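Local atomic coordinates of NTD biosynthesis operon protein NtdA (Bacillus subtilis subsp. subtilis, PDB entry 4K2M), a protein that catalyses the pyridoxal phosphate-dependent, glutamate-driven and reversible transamination of 3-dehydro-glucose 6-phosphate to kanosamine 6-phosphate, a step in making the antibiotic kanosamine. Residues K269-V281 and K286-D298. Sequence-based numbering, arbitrary orientation.
With O1G (3-deoxy-3-[(E)-({3-hydroxy-2-methyl-5-[(phosphonooxy)methyl]pyridin-4-yl}methylidene)amino]-6-O-phosphono-alpha-D-gluco pyranose), chain I.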
ATOM      1  N   LYS A 269       0.448   5.052 -19.876  1.00 16.31           N
ATOM      2  CA  LYS A 269       1.506   5.955 -19.447  1.00 19.33           C
ATOM      3  C   LYS A 269       1.004   6.887 -18.346  1.00 14.50           C
ATOM      4  O   LYS A 269       1.694   7.128 -17.333  1.00 13.99           O
ATOM      5  CB  LYS A 269       2.037   6.757 -20.640  1.00 20.79           C
ATOM      6  CG  LYS A 269       2.979   7.881 -20.228  1.00 22.33           C
ATOM      7  CD  LYS A 269       3.804   8.378 -21.408  1.00 39.18           C
ATOM      8  CE  LYS A 269       2.942   8.595 -22.630  1.00 41.11           C
ATOM      9  NZ  LYS A 269       3.495   9.608 -23.578  1.00 38.31           N
ATOM     10  N   LYS A 270      -0.207   7.403 -18.525  1.00 13.74           N
ATOM     11  CA  LYS A 270      -0.779   8.281 -17.520  1.00 13.30           C
ATOM     12  C   LYS A 270      -1.022   7.525 -16.215  1.00 17.96           C
ATOM     13  O   LYS A 270      -0.838   8.077 -15.131  1.00 13.20           O
ATOM     14  CB  LYS A 270      -2.072   8.940 -18.034  1.00 16.30           C
ATOM     15  CG  LYS A 270      -1.836   9.995 -19.112  1.00 23.39           C
ATOM     16  CD  LYS A 270      -3.169  10.545 -19.644  1.00 32.42           C
ATOM     17  CE  LYS A 270      -2.974  11.700 -20.633  1.00 46.56           C
ATOM     18  NZ  LYS A 270      -2.617  11.233 -22.002  1.00 43.43           N
ATOM     19  N   CYS A 271      -1.438   6.266 -16.306  1.00 13.85           N
ATOM     20  CA  CYS A 271      -1.605   5.454 -15.095  1.00 16.16           C
ATOM     21  C   CYS A 271      -0.287   5.279 -14.352  1.00 15.63           C
ATOM     22  O   CYS A 271      -0.247   5.375 -13.128  1.00 15.56           O
ATOM     23  CB  CYS A 271      -2.169   4.070 -15.420  1.00 15.43           C
ATOM     24  SG  CYS A 271      -3.894   4.090 -15.945  1.00 16.92           S
ATOM     25  N   ILE A 272       0.787   5.001 -15.088  1.00 11.79           N
ATOM     26  CA  ILE A 272       2.090   4.850 -14.452  1.00 12.76           C
ATOM     27  C   ILE A 272       2.497   6.154 -13.782  1.00 14.87           C
ATOM     28  O   ILE A 272       3.019   6.142 -12.662  1.00 14.08           O
ATOM     29  CB  ILE A 272       3.168   4.405 -15.454  1.00 16.42           C
ATOM     30  CG1 ILE A 272       2.830   3.010 -15.994  1.00 15.82           C
ATOM     31  CG2 ILE A 272       4.540   4.389 -14.794  1.00 22.55           C
ATOM     32  CD1 ILE A 272       3.692   2.580 -17.176  1.00 19.22           C
ATOM     33  N   GLN A 273       2.261   7.281 -14.451  1.00 14.66           N
ATOM     34  CA  GLN A 273       2.628   8.579 -13.878  1.00 15.81           C
ATOM     35  C   GLN A 273       1.851   8.856 -12.593  1.00 13.53           C
ATOM     36  O   GLN A 273       2.435   9.225 -11.582  1.00 14.84           O
ATOM     37  CB  GLN A 273       2.428   9.717 -14.905  1.00 13.38           C
ATOM     38  CG  GLN A 273       3.300   9.548 -16.137  1.00 18.21           C
ATOM     39  CD  GLN A 273       2.851  10.413 -17.300  1.00 19.82           C
ATOM     40  OE1 GLN A 273       1.775  11.023 -17.265  1.00 18.24           O
ATOM     41  NE2 GLN A 273       3.680  10.474 -18.338  1.00 17.56           N
ATOM     42  N   PHE A 274       0.544   8.626 -12.611  1.00 13.68           N
ATOM     43  CA  PHE A 274      -0.260   8.824 -11.405  1.00 16.72           C
ATOM     44  C   PHE A 274       0.087   7.839 -10.278  1.00 18.41           C
ATOM     45  O   PHE A 274      -0.045   8.172  -9.099  1.00 18.75           O
ATOM     46  CB  PHE A 274      -1.757   8.727 -11.725  1.00 14.19           C
ATOM     47  CG  PHE A 274      -2.375  10.033 -12.120  1.00 19.54           C
ATOM     48  CD1 PHE A 274      -2.544  11.040 -11.184  1.00 17.11           C
ATOM     49  CD2 PHE A 274      -2.795  10.249 -13.423  1.00 17.19           C
ATOM     50  CE1 PHE A 274      -3.125  12.251 -11.537  1.00 18.18           C
ATOM     51  CE2 PHE A 274      -3.376  11.464 -13.794  1.00 15.17           C
ATOM     52  CZ  PHE A 274      -3.545  12.458 -12.850  1.00 15.37           C
ATOM     53  N   SER A 275       0.533   6.640 -10.646  1.00 12.91           N
ATOM     54  CA  SER A 275       0.833   5.586  -9.666  1.00 15.36           C
ATOM     55  C   SER A 275       2.145   5.852  -8.945  1.00 16.04           C
ATOM     56  O   SER A 275       2.445   5.258  -7.891  1.00 14.43           O
ATOM     57  CB  SER A 275       0.927   4.235 -10.370  1.00 13.22           C
ATOM     58  OG  SER A 275       2.194   4.104 -11.017  1.00 17.39           O
ATOM     59  N   TYR A 276       2.965   6.718  -9.530  1.00 15.03           N
ATOM     60  CA  TYR A 276       4.275   6.967  -8.951  1.00 12.66           C
ATOM     61  C   TYR A 276       4.698   8.436  -9.028  1.00 15.92           C
ATOM     62  O   TYR A 276       5.553   8.811  -9.839  1.00 13.99           O
ATOM     63  CB  TYR A 276       5.320   6.030  -9.568  1.00 14.31           C
ATOM     64  CG  TYR A 276       6.589   5.912  -8.763  1.00 18.55           C
ATOM     65  CD1 TYR A 276       6.564   5.439  -7.458  1.00 19.89           C
ATOM     66  CD2 TYR A 276       7.822   6.253  -9.318  1.00 17.76           C
ATOM     67  CE1 TYR A 276       7.741   5.322  -6.711  1.00 22.20           C
ATOM     68  CE2 TYR A 276       8.997   6.141  -8.590  1.00 23.27           C
ATOM     69  CZ  TYR A 276       8.944   5.668  -7.287  1.00 28.81           C
ATOM     70  OH  TYR A 276      10.096   5.543  -6.555  1.00 31.87           O
ATOM     71  N   HIS A 277       4.057   9.243  -8.183  1.00 13.56           N
ATOM     72  CA  HIS A 277       4.494  10.612  -7.863  1.00 10.48           C
ATOM     73  C   HIS A 277       4.407  11.623  -8.997  1.00 12.95           C
ATOM     74  O   HIS A 277       4.849  12.770  -8.855  1.00 14.73           O
ATOM     75  CB  HIS A 277       5.903  10.599  -7.254  1.00 14.37           C
ATOM     76  CG  HIS A 277       5.960   9.965  -5.897  1.00 14.57           C
ATOM     77  ND1 HIS A 277       5.246  10.458  -4.822  1.00 15.81           N
ATOM     78  CD2 HIS A 277       6.625   8.876  -5.441  1.00 16.64           C
ATOM     79  CE1 HIS A 277       5.468   9.695  -3.765  1.00 19.49           C
ATOM     80  NE2 HIS A 277       6.307   8.735  -4.111  1.00 15.19           N
ATOM     81  N   GLY A 278       3.818  11.214 -10.111  1.00 12.62           N
ATOM     82  CA  GLY A 278       3.704  12.112 -11.254  1.00 13.27           C
ATOM     83  C   GLY A 278       4.983  12.118 -12.069  1.00 14.23           C
ATOM     84  O   GLY A 278       5.160  12.964 -12.946  1.00 17.65           O
ATOM     85  N   PHE A 279       5.879  11.177 -11.784  1.00 14.43           N
ATOM     86  CA  PHE A 279       7.175  11.154 -12.452  1.00 13.25           C
ATOM     87  C   PHE A 279       7.060  10.674 -13.893  1.00 16.95           C
ATOM     88  O   PHE A 279       6.202   9.839 -14.225  1.00 16.69           O
ATOM     89  CB  PHE A 279       8.153  10.204 -11.752  1.00 10.91           C
ATOM     90  CG  PHE A 279       8.568  10.636 -10.358  1.00 14.30           C
ATOM     91  CD1 PHE A 279       8.507  11.967  -9.957  1.00 17.12           C
ATOM     92  CD2 PHE A 279       9.008   9.676  -9.448  1.00 14.23           C
ATOM     93  CE1 PHE A 279       8.901  12.342  -8.667  1.00 15.14           C
ATOM     94  CE2 PHE A 279       9.411  10.038  -8.154  1.00 15.43           C
ATOM     95  CZ  PHE A 279       9.359  11.365  -7.762  1.00 13.57           C
ATOM     96  N   GLU A 280       7.947  11.178 -14.742  1.00 16.73           N
ATOM     97  CA  GLU A 280       8.146  10.573 -16.059  1.00 18.04           C
ATOM     98  C   GLU A 280       8.366   9.070 -15.886  1.00 19.29           C
ATOM     99  O   GLU A 280       9.041   8.633 -14.949  1.00 17.82           O
ATOM    100  CB  GLU A 280       9.359  11.203 -16.742  1.00 17.51           C
ATOM    101  CG  GLU A 280       9.730  10.534 -18.058  1.00 28.55           C
ATOM    102  CD  GLU A 280      10.467  11.470 -18.996  1.00 53.31           C
ATOM    103  OE1 GLU A 280      10.206  12.691 -18.945  1.00 54.53           O
ATOM    104  OE2 GLU A 280      11.306  10.983 -19.782  1.00 53.89           O
ATOM    105  N   VAL A 281       7.780   8.266 -16.765  1.00 19.98           N
ATOM    106  CA  VAL A 281       7.934   6.812 -16.660  1.00 20.90           C
ATOM    107  C   VAL A 281       9.412   6.402 -16.602  1.00 22.55           C
ATOM    108  O   VAL A 281      10.201   6.771 -17.474  1.00 21.73           O
ATOM    109  CB  VAL A 281       7.231   6.101 -17.819  1.00 21.55           C
ATOM    110  CG1 VAL A 281       7.396   4.595 -17.692  1.00 23.04           C
ATOM    111  CG2 VAL A 281       5.752   6.484 -17.841  1.00 23.12           C
ATOM    112  N   LYS A 286      11.628  13.299 -11.567  1.00 19.11           N
ATOM    113  CA  LYS A 286      11.264  14.250 -12.607  1.00 19.98           C
ATOM    114  C   LYS A 286       9.757  14.211 -12.861  1.00 17.49           C
ATOM    115  O   LYS A 286       9.262  13.292 -13.510  1.00 18.81           O
ATOM    116  CB  LYS A 286      12.015  13.915 -13.891  1.00 19.63           C
ATOM    117  CG  LYS A 286      11.666  14.824 -15.070  1.00 23.36           C
ATOM    118  CD  LYS A 286      12.492  14.452 -16.296  1.00 28.99           C
ATOM    119  CE  LYS A 286      11.991  15.184 -17.532  1.00 34.64           C
ATOM    120  NZ  LYS A 286      12.855  14.905 -18.719  1.00 49.17           N
ATOM    121  N   LYS A 287       9.022  15.196 -12.347  1.00 13.57           N
ATOM    122  CA  LYS A 287       7.567  15.208 -12.531  1.00 14.07           C
ATOM    123  C   LYS A 287       7.182  15.720 -13.907  1.00 18.41           C
ATOM    124  O   LYS A 287       7.796  16.657 -14.430  1.00 17.39           O
ATOM    125  CB  LYS A 287       6.897  16.043 -11.447  1.00 13.88           C
ATOM    126  CG  LYS A 287       7.013  15.383 -10.082  1.00 20.56           C
ATOM    127  CD  LYS A 287       6.433  16.245  -8.971  1.00 25.97           C
ATOM    128  CE  LYS A 287       4.973  16.570  -9.225  1.00 18.22           C
ATOM    129  NZ  LYS A 287       4.302  17.028  -7.949  1.00 16.43           N
ATOM    130  N   VAL A 288       6.170  15.095 -14.496  1.00 15.30           N
ATOM    131  CA  VAL A 288       5.661  15.539 -15.796  1.00 17.99           C
ATOM    132  C   VAL A 288       4.161  15.800 -15.736  1.00 18.95           C
ATOM    133  O   VAL A 288       3.574  16.300 -16.700  1.00 20.21           O
ATOM    134  CB  VAL A 288       5.963  14.538 -16.923  1.00 18.49           C
ATOM    135  CG1 VAL A 288       7.474  14.372 -17.123  1.00 24.95           C
ATOM    136  CG2 VAL A 288       5.311  13.173 -16.639  1.00 19.54           C
ATOM    137  N   ILE A 289       3.532  15.433 -14.621  1.00 14.99           N
ATOM    138  CA  ILE A 289       2.164  15.865 -14.337  1.00 13.38           C
ATOM    139  C   ILE A 289       2.112  16.546 -12.975  1.00 16.27           C
ATOM    140  O   ILE A 289       3.063  16.436 -12.200  1.00 15.27           O
ATOM    141  CB  ILE A 289       1.142  14.718 -14.431  1.00 15.04           C
ATOM    142  CG1 ILE A 289       1.496  13.587 -13.455  1.00 14.29           C
ATOM    143  CG2 ILE A 289       1.060  14.189 -15.872  1.00 17.12           C
ATOM    144  CD1 ILE A 289       0.414  12.532 -13.325  1.00 14.73           C
ATOM    145  N   ASN A 290       1.006  17.228 -12.677  1.00 16.89           N
ATOM    146  CA  ASN A 290       0.942  18.077 -11.483  1.00 15.85           C
ATOM    147  C   ASN A 290       1.280  17.327 -10.197  1.00 14.69           C
ATOM    148  O   ASN A 290       2.018  17.831  -9.352  1.00 17.82           O
ATOM    149  CB  ASN A 290      -0.426  18.736 -11.355  1.00 16.91           C
ATOM    150  CG  ASN A 290      -0.671  19.766 -12.443  1.00 20.38           C
ATOM    151  OD1 ASN A 290       0.265  20.186 -13.129  1.00 17.07           O
ATOM    152  ND2 ASN A 290      -1.928  20.160 -12.622  1.00 22.26           N
ATOM    153  N   PHE A 291       0.737  16.121 -10.059  1.00 16.02           N
ATOM    154  CA  PHE A 291       1.056  15.287  -8.908  1.00 11.61           C
ATOM    155  C   PHE A 291       0.753  13.829  -9.190  1.00 11.52           C
ATOM    156  O   PHE A 291       0.079  13.492 -10.161  1.00 14.91           O
ATOM    157  CB  PHE A 291       0.240  15.735  -7.692  1.00 14.78           C
ATOM    158  CG  PHE A 291      -1.220  15.408  -7.785  1.00 17.30           C
ATOM    159  CD1 PHE A 291      -1.722  14.223  -7.253  1.00 22.27           C
ATOM    160  CD2 PHE A 291      -2.098  16.295  -8.393  1.00 21.36           C
ATOM    161  CE1 PHE A 291      -3.082  13.923  -7.349  1.00 22.31           C
ATOM    162  CE2 PHE A 291      -3.448  16.007  -8.483  1.00 27.07           C
ATOM    163  CZ  PHE A 291      -3.940  14.815  -7.961  1.00 28.02           C
ATOM    164  N   GLY A 292       1.223  12.961  -8.307  1.00 12.65           N
ATOM    165  CA  GLY A 292       0.882  11.557  -8.395  1.00 13.76           C
ATOM    166  C   GLY A 292       0.875  10.979  -7.003  1.00 17.74           C
ATOM    167  O   GLY A 292       1.083  11.702  -6.032  1.00 13.64           O
ATOM    168  N   PHE A 293       0.629   9.677  -6.901  1.00 12.56           N
ATOM    169  CA  PHE A 293       0.561   9.013  -5.603  1.00 16.94           C
ATOM    170  C   PHE A 293       1.742   8.096  -5.412  1.00 15.67           C
ATOM    171  O   PHE A 293       2.568   7.942  -6.307  1.00 15.96           O
ATOM    172  CB  PHE A 293      -0.718   8.181  -5.517  1.00 16.05           C
ATOM    173  CG  PHE A 293      -1.963   8.981  -5.726  1.00 16.97           C
ATOM    174  CD1 PHE A 293      -2.594   9.595  -4.652  1.00 17.45           C
ATOM    175  CD2 PHE A 293      -2.507   9.121  -6.996  1.00 23.09           C
ATOM    176  CE1 PHE A 293      -3.754  10.339  -4.838  1.00 26.02           C
ATOM    177  CE2 PHE A 293      -3.658   9.868  -7.189  1.00 26.92           C
ATOM    178  CZ  PHE A 293      -4.281  10.474  -6.109  1.00 26.75           C
ATOM    179  N   ASN A 294       1.837   7.490  -4.231  1.00 12.19           N
ATOM    180  CA  ASN A 294       2.809   6.431  -4.017  1.00 14.05           C
ATOM    181  C   ASN A 294       2.059   5.114  -4.006  1.00 14.81           C
ATOM    182  O   ASN A 294       1.837   4.523  -2.940  1.00 16.86           O
ATOM    183  CB  ASN A 294       3.531   6.628  -2.684  1.00 13.99           C
ATOM    184  CG  ASN A 294       4.679   5.651  -2.488  1.00 15.53           C
ATOM    185  OD1 ASN A 294       5.065   4.929  -3.415  1.00 17.02           O
ATOM    186  ND2 ASN A 294       5.237   5.619  -1.269  1.00 16.50           N
ATOM    187  N   SER A 295       1.688   4.630  -5.190  1.00 11.93           N
ATOM    188  CA  SER A 295       0.705   3.558  -5.244  1.00 13.78           C
ATOM    189  C   SER A 295       1.017   2.441  -6.218  1.00 13.47           C
ATOM    190  O   SER A 295       0.088   1.836  -6.741  1.00 14.14           O
ATOM    191  CB  SER A 295      -0.672   4.130  -5.556  1.00 16.97           C
ATOM    192  OG  SER A 295      -1.081   5.040  -4.549  1.00 24.60           O
ATOM    193  N   LYS A 296       2.299   2.170  -6.470  1.00 14.23           N
ATOM    194  CA  LYS A 296       2.672   0.945  -7.173  1.00 12.28           C
ATOM    195  C   LYS A 296       2.569  -0.254  -6.234  1.00 15.31           C
ATOM    196  O   LYS A 296       2.700  -0.118  -5.018  1.00 15.12           O
ATOM    197  CB  LYS A 296       4.104   1.033  -7.712  1.00 15.28           C
ATOM    198  CG  LYS A 296       4.298   2.071  -8.806  1.00 19.92           C
ATOM    199  CD  LYS A 296       5.781   2.293  -9.100  1.00 27.25           C
ATOM    200  CE  LYS A 296       6.435   1.028  -9.646  1.00 31.36           C
ATOM    201  NZ  LYS A 296       5.690   0.505 -10.835  1.00 40.55           N
ATOM    202  N   MET A 297       2.358  -1.439  -6.791  1.00 14.87           N
ATOM    203  CA  MET A 297       2.453  -2.664  -5.989  1.00 11.27           C
ATOM    204  C   MET A 297       3.899  -2.842  -5.526  1.00 16.10           C
ATOM    205  O   MET A 297       4.829  -2.404  -6.211  1.00 16.81           O
ATOM    206  CB  MET A 297       2.026  -3.862  -6.844  1.00 13.97           C
ATOM    207  CG  MET A 297       2.088  -5.201  -6.145  1.00 12.78           C
ATOM    208  SD  MET A 297       1.382  -6.409  -7.291  1.00 15.94           S
ATOM    209  CE  MET A 297       1.234  -7.844  -6.240  1.00 14.30           C
ATOM    210  N   ASP A 298       4.092  -3.461  -4.361  1.00 13.53           N
ATOM    211  CA  ASP A 298       5.430  -3.779  -3.879  1.00 13.88           C
ATOM    212  C   ASP A 298       6.001  -5.006  -4.588  1.00 13.91           C
ATOM    213  O   ASP A 298       5.281  -5.978  -4.837  1.00 16.29           O
ATOM    214  CB  ASP A 298       5.382  -4.068  -2.378  1.00 13.18           C
ATOM    215  CG  ASP A 298       5.195  -2.807  -1.551  1.00 17.54           C
ATOM    216  OD1 ASP A 298       5.538  -1.725  -2.064  1.00 25.22           O
ATOM    217  OD2 ASP A 298       4.700  -2.916  -0.408  1.00 30.67           O
TER
HETATM  218  P   O1G I 501       7.062   7.038   1.397  1.00 17.62           P
HETATM  219  C3A O1G I 501      10.822  11.404   2.077  1.00 22.87           C
HETATM  220  O3  O1G I 501      12.148  11.189   1.888  1.00 28.07           O
HETATM  221  C1  O1G I 501      13.706   7.929  -2.347  1.00 28.66           C
HETATM  222  N1' O1G I 501       9.024  12.716   2.864  1.00 17.71           N
HETATM  223  C2  O1G I 501      13.112   8.878  -1.302  1.00 30.17           C
HETATM  224  O2  O1G I 501      14.261   9.465  -0.598  1.00 25.15           O
HETATM  225  C9A O1G I 501      10.349  12.556   2.699  1.00 20.65           C
HETATM  226  C2A O1G I 501      11.293  13.639   3.206  1.00 20.42           C
HETATM  227  C3  O1G I 501      12.196   8.158  -0.305  1.00 25.80           C
HETATM  228  N3' O1G I 501      11.545   9.267   0.405  1.00 22.00           N
HETATM  229  O1  O1G I 501      14.622   7.026  -1.721  1.00 38.14           O
HETATM  230  C4  O1G I 501      11.197   7.214  -1.015  1.00 24.34           C
HETATM  231  O4  O1G I 501      10.796   6.376   0.090  1.00 21.18           O
HETATM  232  C4A O1G I 501       9.928  10.430   1.636  1.00 17.57           C
HETATM  233  C4B O1G I 501      10.393   9.207   0.961  1.00 21.71           C
HETATM  234  C5  O1G I 501      11.977   6.330  -1.986  1.00 20.26           C
HETATM  235  O5  O1G I 501      12.677   7.123  -2.959  1.00 26.17           O
HETATM  236  C5A O1G I 501       8.570  10.622   1.826  1.00 19.70           C
HETATM  237  C5T O1G I 501       7.448   9.666   1.401  1.00 20.83           C
HETATM  238  C6  O1G I 501      11.113   5.449  -2.843  1.00 24.56           C
HETATM  239  C6A O1G I 501       8.137  11.782   2.450  1.00 19.46           C
HETATM  240  OP1 O1G I 501       5.708   7.327   0.794  1.00 13.22           O
HETATM  241  OP2 O1G I 501       6.976   6.070   2.539  1.00 18.30           O
HETATM  242  OP3 O1G I 501       8.068   6.629   0.298  1.00 19.31           O
HETATM  243  OP4 O1G I 501       7.628   8.403   2.104  1.00 18.90           O
HETATM  244  O6  O1G I 501      11.756   4.556  -3.679  1.00 25.81           O
HETATM  245  P'  O1G I 501      11.049   3.153  -4.029  1.00 25.78           P
HETATM  246  OP6 O1G I 501      10.716   2.509  -2.693  1.00 24.45           O
HETATM  247  OP7 O1G I 501       9.838   3.479  -4.881  1.00 25.71           O
HETATM  248  OP8 O1G I 501      12.148   2.412  -4.785  1.00 24.34           O
HETATM  249  O   HOH W   1       3.746   1.923 -12.134  1.00 31.07           O
HETATM  250  O   HOH W   2      13.125  12.516 -21.094  1.00 52.02           O
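Ile289 packs against Gln273, Phe274 and Gly278 just beyond the helix that carries Gln273 and Phe274, where the chain doubles back through a type I' turn (Tyr276 to Phe279), in a substrate-binding loop of this DegT/DnrJ/EryC1-family aminotransferase. Its CB points toward 269-281, and CG1, set between backbone N and carbonyl carbon (chi1 59°), presses on Gly278 CA at a tight 3.4 Å. CD1 touches Gln273 CB and sits over the centre of one face of the Phe274 ring, a CH-pi contact 3.7 Å from the centroid. A branched aliphatic chain suits this place because, while CG1 and CD1 reach Gly278 and the ring, CG2 lies against Gln273 OE1. Gly278 suits its place because a CB would press on Ile289 O and jam against the preceding carbonyl oxygen; at Gly292 a CB would clash with Gly278 N and Gln273 O.

Backbone bonds fasten the rest: Phe293 N donates to Phe274 O, Ser295 N to Ser275 O, and His277 N to Phe293 O. Farther along, Glu280 N binds Lys286 O, and a salt bridge joins Glu280 OE1 to Lys286 NZ at 3.5 Å.

Tyr276 and Asn294, bridged through their backbones, both reach the external aldimine, which Ser244 and Gln227 of the second subunit also grip. Lys296 CD lies 3.6 Å from Tyr276 CD1, and Tyr276 OH donates to the sugar phosphate oxygen OP7. Asn294, CG anti to its N (chi1 -173°), extends ND2 to the cofactor phosphate oxygen OP1 at 2.7 Å.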